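Local structure of uncharacterized protein (Bacteroides ovatus CL02T12C04, 6PTM) at residues S475-K486 / N524-R535. The protein probably hydrolyses carrageenan chains from their ends, as an exo-acting carrageenase of glycoside hydrolase family 42. Residues are numbered along the deposited sequence; the frame is centred on the assembly and turned at random.
Sequences STGKYRDLYQTK and NGYAASNNHQPR
Arg480 lays its guanidinium edge against the backbone carbonyls of 524-535. NH1 donates to Asn524 O at 2.9 Å and to Ala527 O at 3.0 Å, both acceptors lying in the guanidinium plane. NH2 adds a second bond to Asn524 O, from above that carbonyl's plane. Gly525 O sits over one face instead, offset toward the rim. Bends at chi2 (73°) and chi3 (42°) turn the guanidinium toward these carbonyls. The aliphatic part of the chain packs on the alanine methyl, with CG 3.6 Å from Ala528 CB. NE and NH2 are held from their own segment by Tyr479 O and Thr476 O, so all three guanidinium nitrogens are bonded and its rotation is fixed. The Asn524 amide stands nearly perpendicular to the guanidinium. Farther along, Leu482 CD1 rests on Ala528 CA (3.8 Å) and His532 CB. Gln533 NE2 binds Leu482 O at 3.1 Å from above the carbonyl plane. Water 4 lies 2.8 Å from both Gln484 OE1 and Gln533 OE1 and bridges the two amides, while Gln484 NE2 turns to Tyr479 OH and Leu474 O. Leu482 and His532 also touch helix 109-139. The arrangement is loop-to-loop packing: Arg480 caps carbonyls at and just before a type II turn (Tyr526 to Ser529), joining the loop after strand 466-471 to the lead-in of helix 534-549.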
loop_
_atom_site.group_PDB
_atom_site.type_symbol
_atom_site.label_atom_id
_atom_site.label_comp_id
_atom_site.label_asym_id
_atom_site.label_seq_id
_atom_site.Cartn_x
_atom_site.Cartn_y
_atom_site.Cartn_z
ATOM N N SER A 475 -0.292 10.268 8.642
ATOM C CA SER A 475 0.910 11.119 8.873
ATOM C C SER A 475 2.186 10.466 8.311
ATOM O O SER A 475 2.248 9.205 8.149
ATOM C CB SER A 475 1.062 11.485 10.357
ATOM O OG SER A 475 1.322 10.335 11.143
ATOM N N THR A 476 3.171 11.322 8.032
ATOM C CA THR A 476 4.572 10.975 7.652
ATOM C C THR A 476 5.553 11.928 8.369
ATOM O O THR A 476 5.084 12.879 9.067
ATOM C CB THR A 476 4.753 11.063 6.127
ATOM O OG1 THR A 476 4.730 12.435 5.714
ATOM C CG2 THR A 476 3.710 10.271 5.355
ATOM N N GLY A 477 6.856 11.726 8.156
ATOM C CA GLY A 477 7.917 12.686 8.526
ATOM C C GLY A 477 7.750 14.024 7.817
ATOM O O GLY A 477 8.191 15.034 8.366
ATOM N N LYS A 478 7.119 14.058 6.643
ATOM C CA LYS A 478 7.056 15.253 5.756
ATOM C C LYS A 478 5.726 16.006 5.946
ATOM O O LYS A 478 5.677 17.210 5.563
ATOM C CB LYS A 478 7.244 14.822 4.292
ATOM C CG LYS A 478 8.269 13.703 4.078
ATOM N N TYR A 479 4.661 15.341 6.442
ATOM C CA TYR A 479 3.284 15.906 6.460
ATOM C C TYR A 479 2.732 15.817 7.886
ATOM O O TYR A 479 3.002 14.852 8.618
ATOM C CB TYR A 479 2.334 15.261 5.433
ATOM C CG TYR A 479 0.858 15.471 5.727
ATOM C CD1 TYR A 479 0.144 16.546 5.203
ATOM C CD2 TYR A 479 0.190 14.640 6.624
ATOM C CE1 TYR A 479 -1.197 16.759 5.511
ATOM C CE2 TYR A 479 -1.156 14.825 6.932
ATOM C CZ TYR A 479 -1.852 15.892 6.382
ATOM O OH TYR A 479 -3.170 16.048 6.720
ATOM N N ARG A 480 1.934 16.816 8.247
ATOM C CA ARG A 480 1.246 16.864 9.559
ATOM C C ARG A 480 0.211 17.975 9.500
ATOM O O ARG A 480 0.485 19.022 8.885
ATOM C CB ARG A 480 2.225 17.105 10.720
ATOM C CG ARG A 480 1.780 16.452 12.023
ATOM C CD ARG A 480 1.922 14.929 12.077
ATOM N NE ARG A 480 3.200 14.603 11.468
ATOM C CZ ARG A 480 4.377 14.730 12.073
ATOM N NH1 ARG A 480 4.437 15.072 13.357
ATOM N NH2 ARG A 480 5.487 14.468 11.392
ATOM N N ASP A 481 -0.944 17.724 10.098
ATOM C CA ASP A 481 -2.044 18.710 10.167
ATOM C C ASP A 481 -2.895 18.317 11.368
ATOM O O ASP A 481 -3.616 17.278 11.287
ATOM C CB ASP A 481 -2.843 18.743 8.859
ATOM C CG ASP A 481 -4.025 19.702 8.927
ATOM O OD1 ASP A 481 -4.123 20.422 9.951
ATOM O OD2 ASP A 481 -4.856 19.705 7.978
ATOM N N LEU A 482 -2.864 19.131 12.423
ATOM C CA LEU A 482 -3.649 18.858 13.666
ATOM C C LEU A 482 -5.141 18.756 13.278
ATOM O O LEU A 482 -5.854 17.917 13.891
ATOM C CB LEU A 482 -3.384 19.966 14.696
ATOM C CG LEU A 482 -4.035 19.755 16.065
ATOM C CD1 LEU A 482 -3.545 18.465 16.723
ATOM C CD2 LEU A 482 -3.810 20.949 16.989
ATOM N N TYR A 483 -5.575 19.551 12.284
ATOM C CA TYR A 483 -6.995 19.734 11.847
ATOM C C TYR A 483 -7.360 18.752 10.721
ATOM O O TYR A 483 -8.397 18.895 10.063
ATOM C CB TYR A 483 -7.236 21.188 11.428
ATOM C CG TYR A 483 -6.774 22.180 12.481
ATOM C CD1 TYR A 483 -7.146 22.027 13.814
ATOM C CD2 TYR A 483 -5.930 23.236 12.168
ATOM C CE1 TYR A 483 -6.711 22.893 14.808
ATOM C CE2 TYR A 483 -5.504 24.131 13.146
ATOM C CZ TYR A 483 -5.895 23.966 14.472
ATOM O OH TYR A 483 -5.485 24.855 15.431
ATOM N N GLN A 484 -6.547 17.722 10.517
ATOM C CA GLN A 484 -6.856 16.678 9.516
ATOM C C GLN A 484 -8.333 16.287 9.706
ATOM O O GLN A 484 -8.770 16.114 10.884
ATOM C CB GLN A 484 -5.867 15.513 9.697
ATOM C CG GLN A 484 -5.958 14.483 8.586
ATOM C CD GLN A 484 -4.941 13.380 8.754
ATOM O OE1 GLN A 484 -5.061 12.537 9.654
ATOM N NE2 GLN A 484 -3.974 13.346 7.853
ATOM N N THR A 485 -9.091 16.167 8.620
ATOM C CA THR A 485 -10.550 15.911 8.681
ATOM C C THR A 485 -10.872 14.416 8.712
ATOM O O THR A 485 -10.169 13.588 8.089
ATOM C CB THR A 485 -11.279 16.642 7.556
ATOM O OG1 THR A 485 -10.963 16.055 6.285
ATOM C CG2 THR A 485 -10.946 18.126 7.581
ATOM N N LYS A 486 -11.968 14.069 9.373
ATOM C CA LYS A 486 -12.445 12.675 9.286
ATOM C C LYS A 486 -12.753 12.350 7.812
ATOM O O LYS A 486 -12.617 11.173 7.470
ATOM C CB LYS A 486 -13.643 12.473 10.201
ATOM C CG LYS A 486 -14.929 13.178 9.795
ATOM C CD LYS A 486 -15.892 13.097 10.942
ATOM C CE LYS A 486 -17.347 13.082 10.546
ATOM N NZ LYS A 486 -17.696 14.352 9.904
ATOM N N ASN A 524 10.153 13.122 15.577
ATOM C CA ASN A 524 9.446 14.078 14.662
ATOM C C ASN A 524 7.971 13.672 14.461
ATOM O O ASN A 524 7.165 14.565 14.118
ATOM C CB ASN A 524 10.190 14.292 13.328
ATOM C CG ASN A 524 9.322 14.253 12.076
ATOM O OD1 ASN A 524 8.883 13.200 11.599
ATOM N ND2 ASN A 524 9.047 15.417 11.531
ATOM N N GLY A 525 7.614 12.405 14.680
ATOM C CA GLY A 525 6.350 11.834 14.175
ATOM C C GLY A 525 5.138 12.133 15.046
ATOM O O GLY A 525 3.979 11.954 14.535
ATOM N N TYR A 526 5.341 12.569 16.298
ATOM C CA TYR A 526 4.307 12.433 17.361
ATOM C C TYR A 526 3.300 13.588 17.335
ATOM O O TYR A 526 2.089 13.312 17.247
ATOM C CB TYR A 526 4.923 12.281 18.748
ATOM C CG TYR A 526 3.928 11.893 19.817
ATOM C CD1 TYR A 526 3.284 10.658 19.798
ATOM C CD2 TYR A 526 3.651 12.757 20.872
ATOM C CE1 TYR A 526 2.389 10.298 20.797
ATOM C CE2 TYR A 526 2.777 12.399 21.886
ATOM C CZ TYR A 526 2.140 11.167 21.853
ATOM O OH TYR A 526 1.272 10.818 22.857
ATOM N N ALA A 527 3.743 14.840 17.461
ATOM C CA ALA A 527 2.789 15.961 17.671
ATOM C C ALA A 527 1.882 16.103 16.428
ATOM O O ALA A 527 2.407 16.028 15.278
ATOM C CB ALA A 527 3.528 17.226 18.022
ATOM N N ALA A 528 0.569 16.284 16.644
ATOM C CA ALA A 528 -0.435 16.585 15.591
ATOM C C ALA A 528 -0.603 15.364 14.668
ATOM O O ALA A 528 -1.151 15.518 13.551
ATOM C CB ALA A 528 -0.028 17.833 14.818
ATOM N N SER A 529 -0.123 14.194 15.110
ATOM C CA SER A 529 -0.457 12.860 14.551
ATOM C C SER A 529 -1.806 12.434 15.161
ATOM O O SER A 529 -2.403 13.205 16.018
ATOM C CB SER A 529 0.658 11.849 14.828
ATOM O OG SER A 529 0.704 11.437 16.204
ATOM N N ASN A 530 -2.255 11.233 14.800
ATOM C CA ASN A 530 -3.541 10.659 15.257
ATOM C C ASN A 530 -3.551 10.630 16.783
ATOM O O ASN A 530 -4.661 10.671 17.329
ATOM C CB ASN A 530 -3.832 9.292 14.627
ATOM C CG ASN A 530 -2.758 8.267 14.874
ATOM O OD1 ASN A 530 -1.874 8.100 14.026
ATOM N ND2 ASN A 530 -2.817 7.621 16.033
ATOM N N ASN A 531 -2.375 10.587 17.419
ATOM C CA ASN A 531 -2.242 10.545 18.899
ATOM C C ASN A 531 -2.873 11.810 19.526
ATOM O O ASN A 531 -3.096 11.801 20.768
ATOM C CB ASN A 531 -0.793 10.349 19.318
ATOM C CG ASN A 531 -0.267 9.012 18.854
ATOM O OD1 ASN A 531 -0.520 7.980 19.509
ATOM N ND2 ASN A 531 0.519 9.039 17.786
ATOM N N HIS A 532 -3.166 12.836 18.717
ATOM C CA HIS A 532 -3.834 14.095 19.134
ATOM C C HIS A 532 -5.168 14.321 18.410
ATOM O O HIS A 532 -5.675 15.483 18.440
ATOM C CB HIS A 532 -2.883 15.288 18.879
ATOM C CG HIS A 532 -1.642 15.209 19.700
ATOM N ND1 HIS A 532 -0.480 15.862 19.368
ATOM C CD2 HIS A 532 -1.401 14.584 20.874
ATOM C CE1 HIS A 532 0.429 15.626 20.302
ATOM N NE2 HIS A 532 -0.110 14.838 21.232
ATOM N N GLN A 533 -5.754 13.305 17.782
ATOM C CA GLN A 533 -6.914 13.536 16.860
ATOM C C GLN A 533 -8.000 12.484 17.077
ATOM O O GLN A 533 -8.101 11.493 16.336
ATOM C CB GLN A 533 -6.462 13.522 15.405
ATOM C CG GLN A 533 -5.395 14.542 15.066
ATOM C CD GLN A 533 -4.759 14.252 13.728
ATOM O OE1 GLN A 533 -4.510 13.082 13.387
ATOM N NE2 GLN A 533 -4.488 15.319 12.971
ATOM N N PRO A 534 -8.891 12.713 18.066
ATOM C CA PRO A 534 -9.957 11.753 18.383
ATOM C C PRO A 534 -10.840 11.381 17.181
ATOM O O PRO A 534 -11.206 10.257 17.109
ATOM C CB PRO A 534 -10.786 12.451 19.472
ATOM C CG PRO A 534 -9.822 13.460 20.070
ATOM C CD PRO A 534 -8.938 13.909 18.921
ATOM N N ARG A 535 -11.122 12.325 16.281
ATOM C CA ARG A 535 -12.050 12.086 15.162
ATOM C C ARG A 535 -11.341 11.290 14.055
ATOM O O ARG A 535 -12.029 10.469 13.411
ATOM C CB ARG A 535 -12.694 13.381 14.683
ATOM C CG ARG A 535 -13.824 13.864 15.581
ATOM C CD ARG A 535 -14.754 14.825 14.905
ATOM N NE ARG A 535 -14.108 16.073 14.581
ATOM C CZ ARG A 535 -14.672 17.043 13.870
ATOM N NH1 ARG A 535 -13.979 18.126 13.570
ATOM N NH2 ARG A 535 -15.889 16.904 13.381
HETATM O O HOH W 1 3.745 10.692 12.218
HETATM O O HOH W 2 -1.124 10.285 12.096
HETATM O O HOH W 3 -1.331 14.820 10.985
HETATM O O HOH W 4 -2.906 12.031 11.369
#